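Local atomic coordinates of beta-lactamase (Klebsiella pneumoniae 700603, PDB entry 6XJ3), a protein that probably hydrolyses beta-lactam antibiotics such as oxacillin to substituted beta-amino acids, as a class D serine beta-lactamase that confers resistance. Residues 191-196 against 229-234. Sequence-based numbering, arbitrary orientation.
Sequences AKTGWE and FKREAI. With NXL ((2S,5R)-1-formyl-5-[(sulfooxy)amino]piperidine-2-carboxamide), chain E.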
ATOM      1  N   ALA A 191      -0.447   0.937   7.193  1.00 14.09           N
ATOM      2  CA  ALA A 191       0.433   0.527   6.104  1.00 14.22           C
ATOM      3  C   ALA A 191      -0.112  -0.714   5.409  1.00 17.06           C
ATOM      4  O   ALA A 191      -0.954  -1.434   5.948  1.00 18.02           O
ATOM      5  CB  ALA A 191       1.854   0.257   6.615  1.00 13.38           C
ATOM      6  N   LYS A 192       0.415  -0.970   4.212  1.00 15.60           N
ATOM      7  CA  LYS A 192       0.101  -2.192   3.491  1.00 17.45           C
ATOM      8  C   LYS A 192       1.317  -2.631   2.691  1.00 20.50           C
ATOM      9  O   LYS A 192       1.943  -1.816   2.004  1.00 15.68           O
ATOM     10  CB  LYS A 192      -1.097  -2.004   2.560  1.00 20.99           C
ATOM     11  CG  LYS A 192      -1.536  -3.299   1.884  1.00 18.60           C
ATOM     12  CD  LYS A 192      -2.307  -4.189   2.844  1.00 22.55           C
ATOM     13  CE  LYS A 192      -2.659  -5.519   2.196  1.00 25.16           C
ATOM     14  NZ  LYS A 192      -1.448  -6.342   1.949  1.00 25.65           N
ATOM     15  N   THR A 193       1.634  -3.917   2.774  1.00 16.48           N
ATOM     16  CA  THR A 193       2.709  -4.511   1.994  1.00 19.66           C
ATOM     17  C   THR A 193       2.210  -4.971   0.624  1.00 21.59           C
ATOM     18  O   THR A 193       1.034  -5.278   0.431  1.00 17.34           O
ATOM     19  CB  THR A 193       3.302  -5.711   2.731  1.00 23.50           C
ATOM     20  OG1 THR A 193       2.249  -6.624   3.050  1.00 24.50           O
ATOM     21  CG2 THR A 193       3.995  -5.282   4.009  1.00 23.76           C
ATOM     22  N   GLY A 194       3.138  -5.046  -0.322  1.00 22.54           N
ATOM     23  CA  GLY A 194       2.861  -5.649  -1.613  1.00 22.25           C
ATOM     24  C   GLY A 194       4.043  -6.481  -2.056  1.00 26.57           C
ATOM     25  O   GLY A 194       5.192  -6.179  -1.732  1.00 22.01           O
ATOM     26  N   TRP A 195       3.752  -7.559  -2.786  1.00 24.44           N
ATOM     27  CA  TRP A 195       4.810  -8.380  -3.372  1.00 27.71           C
ATOM     28  C   TRP A 195       4.393  -8.840  -4.760  1.00 30.81           C
ATOM     29  O   TRP A 195       3.419  -9.584  -4.909  1.00 31.60           O
ATOM     30  CB  TRP A 195       5.155  -9.586  -2.495  1.00 28.99           C
ATOM     31  CG  TRP A 195       6.369 -10.307  -2.998  1.00 35.04           C
ATOM     32  CD1 TRP A 195       7.437  -9.756  -3.656  1.00 28.98           C
ATOM     33  CD2 TRP A 195       6.635 -11.713  -2.909  1.00 36.83           C
ATOM     34  NE1 TRP A 195       8.353 -10.734  -3.970  1.00 30.25           N
ATOM     35  CE2 TRP A 195       7.884 -11.943  -3.524  1.00 36.57           C
ATOM     36  CE3 TRP A 195       5.939 -12.799  -2.366  1.00 38.35           C
ATOM     37  CZ2 TRP A 195       8.452 -13.216  -3.611  1.00 39.79           C
ATOM     38  CZ3 TRP A 195       6.505 -14.064  -2.453  1.00 41.20           C
ATOM     39  CH2 TRP A 195       7.751 -14.260  -3.070  1.00 37.88           C
ATOM     40  N   GLU A 196       5.143  -8.397  -5.769  1.00 31.95           N
ATOM     41  CA  GLU A 196       4.889  -8.734  -7.163  1.00 32.37           C
ATOM     42  C   GLU A 196       5.613  -9.999  -7.601  1.00 33.27           C
ATOM     43  O   GLU A 196       5.255 -10.580  -8.630  1.00 36.48           O
ATOM     44  CB  GLU A 196       5.295  -7.548  -8.052  1.00 33.10           C
ATOM     45  CG  GLU A 196       4.989  -7.681  -9.543  1.00 38.82           C
ATOM     46  CD  GLU A 196       6.175  -8.206 -10.355  1.00 46.59           C
ATOM     47  OE1 GLU A 196       7.182  -8.635  -9.746  1.00 40.65           O
ATOM     48  OE2 GLU A 196       6.099  -8.188 -11.605  1.00 45.64           O
ATOM     49  N   PHE A 229      11.018  -9.651   4.564  1.00 22.25           N
ATOM     50  CA  PHE A 229      11.174  -8.900   5.806  1.00 26.94           C
ATOM     51  C   PHE A 229      11.881  -7.570   5.582  1.00 23.40           C
ATOM     52  O   PHE A 229      11.720  -6.644   6.387  1.00 19.77           O
ATOM     53  CB  PHE A 229      11.946  -9.731   6.827  1.00 25.94           C
ATOM     54  CG  PHE A 229      13.432  -9.675   6.640  1.00 25.74           C
ATOM     55  CD1 PHE A 229      14.053 -10.441   5.664  1.00 26.92           C
ATOM     56  CD2 PHE A 229      14.208  -8.847   7.430  1.00 23.41           C
ATOM     57  CE1 PHE A 229      15.423 -10.390   5.492  1.00 27.47           C
ATOM     58  CE2 PHE A 229      15.580  -8.785   7.254  1.00 28.67           C
ATOM     59  CZ  PHE A 229      16.187  -9.557   6.287  1.00 28.57           C
ATOM     60  N   LYS A 230      12.658  -7.460   4.504  1.00 23.53           N
ATOM     61  CA  LYS A 230      13.455  -6.265   4.255  1.00 21.43           C
ATOM     62  C   LYS A 230      12.588  -5.044   3.981  1.00 21.65           C
ATOM     63  O   LYS A 230      13.029  -3.916   4.224  1.00 18.57           O
ATOM     64  CB  LYS A 230      14.395  -6.514   3.083  1.00 23.44           C
ATOM     65  CG  LYS A 230      15.260  -7.747   3.260  1.00 26.77           C
ATOM     66  CD  LYS A 230      16.303  -7.864   2.170  1.00 29.01           C
ATOM     67  CE  LYS A 230      17.233  -9.039   2.431  1.00 27.31           C
ATOM     68  NZ  LYS A 230      18.291  -9.138   1.377  1.00 33.32           N
ATOM     69  N   ARG A 231      11.368  -5.252   3.469  1.00 18.41           N
ATOM     70  CA  ARG A 231      10.472  -4.140   3.182  1.00 20.63           C
ATOM     71  C   ARG A 231      10.194  -3.329   4.441  1.00 20.98           C
ATOM     72  O   ARG A 231      10.393  -2.109   4.461  1.00 21.71           O
ATOM     73  CB  ARG A 231       9.168  -4.660   2.572  1.00 19.85           C
ATOM     74  CG  ARG A 231       9.374  -5.578   1.373  1.00 23.87           C
ATOM     75  CD  ARG A 231       8.079  -6.253   0.934  1.00 23.10           C
ATOM     76  NE  ARG A 231       7.516  -7.148   1.946  1.00 22.77           N
ATOM     77  CZ  ARG A 231       6.355  -7.788   1.799  1.00 24.29           C
ATOM     78  NH1 ARG A 231       5.655  -7.630   0.689  1.00 24.14           N
ATOM     79  NH2 ARG A 231       5.888  -8.579   2.754  1.00 21.31           N
ATOM     80  N   GLU A 232       9.742  -3.997   5.508  1.00 22.01           N
ATOM     81  CA  GLU A 232       9.505  -3.303   6.768  1.00 23.05           C
ATOM     82  C   GLU A 232      10.810  -2.927   7.449  1.00 20.43           C
ATOM     83  O   GLU A 232      10.899  -1.869   8.078  1.00 18.19           O
ATOM     84  CB  GLU A 232       8.667  -4.165   7.710  1.00 21.31           C
ATOM     85  CG  GLU A 232       7.257  -4.407   7.247  1.00 24.02           C
ATOM     86  CD  GLU A 232       6.326  -4.808   8.388  1.00 32.85           C
ATOM     87  OE1 GLU A 232       6.627  -4.488   9.562  1.00 26.18           O
ATOM     88  OE2 GLU A 232       5.285  -5.440   8.107  1.00 34.39           O
ATOM     89  N   ALA A 233      11.823  -3.791   7.364  1.00 20.98           N
ATOM     90  CA  ALA A 233      13.038  -3.561   8.143  1.00 21.36           C
ATOM     91  C   ALA A 233      13.746  -2.287   7.707  1.00 19.03           C
ATOM     92  O   ALA A 233      14.221  -1.518   8.549  1.00 19.85           O
ATOM     93  CB  ALA A 233      13.977  -4.763   8.037  1.00 23.83           C
ATOM     94  N   ILE A 234      13.812  -2.035   6.397  1.00 19.05           N
ATOM     95  CA  ILE A 234      14.449  -0.812   5.905  1.00 16.38           C
ATOM     96  C   ILE A 234      13.641   0.410   6.314  1.00 18.96           C
ATOM     97  O   ILE A 234      14.195   1.402   6.803  1.00 16.71           O
ATOM     98  CB  ILE A 234      14.631  -0.868   4.378  1.00 14.90           C
ATOM     99  CG1 ILE A 234      15.561  -2.018   3.995  1.00 19.65           C
ATOM    100  CG2 ILE A 234      15.144   0.480   3.842  1.00 18.90           C
ATOM    101  CD1 ILE A 234      15.555  -2.332   2.515  1.00 21.52           C
TER
HETATM  102  OAC NXL E 301       1.116  -8.433  -2.959  1.00 27.36           O
HETATM  103  CAN NXL E 301       0.184  -9.119  -2.571  1.00 35.75           C
HETATM  104  N   NXL E 301       0.176 -10.469  -2.546  1.00 40.43           N
HETATM  105  CAJ NXL E 301      -0.822 -11.244  -1.802  1.00 39.90           C
HETATM  106  CA  NXL E 301       1.202 -11.271  -3.223  1.00 39.88           C
HETATM  107  C   NXL E 301       0.629 -12.110  -4.373  1.00 47.57           C
HETATM  108  O   NXL E 301      -0.476 -11.883  -4.825  1.00 46.90           O
HETATM  109  NAA NXL E 301       1.443 -13.209  -4.930  1.00 45.18           N
HETATM  110  CB  NXL E 301       1.905 -12.169  -2.208  1.00 37.35           C
HETATM  111  CAH NXL E 301       0.917 -12.998  -1.401  1.00 43.41           C
HETATM  112  CAO NXL E 301      -0.135 -12.111  -0.733  1.00 41.83           C
HETATM  113  NAK NXL E 301       0.380 -11.344   0.425  1.00 44.09           N
HETATM  114  OAL NXL E 301       1.285 -10.299   0.002  1.00 47.24           O
HETATM  115  SAR NXL E 301       1.865  -9.409   1.158  1.00 46.52           S
HETATM  116  OAD NXL E 301       2.749  -8.483   0.484  1.00 36.66           O
HETATM  117  OAE NXL E 301       2.576 -10.276   2.076  1.00 43.47           O
HETATM  118  OAG NXL E 301       0.740  -8.744   1.779  1.00 40.30           O
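Arg-231 reaches out from helix 229-241 and lays one face of its guanidinium against Thr-193 of strand 187-195, with Thr-193 CB 3.5 Å above the plane and offset toward the rim. The two side chains cross at about a right angle. A single bend in the arginine chain, at chi3, turns the guanidinium so that NH1 leads into the pocket. There NH1 serves two acceptors near its plane. One is the sulfate oxygen OAD of the avibactam-derived ligand NXL, 3.0 Å from NH1 by a fairly straight bond (161°). The other is Gly-194 O, 2.9 Å from NH1 by a weak, bent one (135°). Behind it, NE is tied to the backbone O of Leu-228, which would limit the rotation of the group, and CB of Trp-195 comes obliquely to within 3.8 Å of NH1.

Thr-193 works from the strand side. Its OG1 sits between the backbone N and the carbonyl carbon (chi1 54°), a setting that gives the sulfate a second hydrogen bond, OG1 to NXL OAG at 2.9 Å, while CG2 stays beside the guanidinium. Lys-192 NZ lies 3.3 Å from that same OAG and is itself bonded to Thr-193 O and Ser-102 OG. Two residues beyond Thr-193, the backbone N of Trp-195 gives a nearly straight bond to OAC, the carbonyl oxygen of the ligand, as expected for the strand-side half of an oxyanion hole.

Lys-192, Thr-193 and Gly-194 match the KTG motif of penicillin-recognising serine enzymes, as expected for a class D enzyme, lining the cleft near the predicted nucleophile Ser-54. With the guanidinium, the hydroxyl of Thr-193 and, a little farther off, Lys-192 NZ around the sulfate, this corner is suited to an anion, probably also the carboxylate of a beta-lactam substrate.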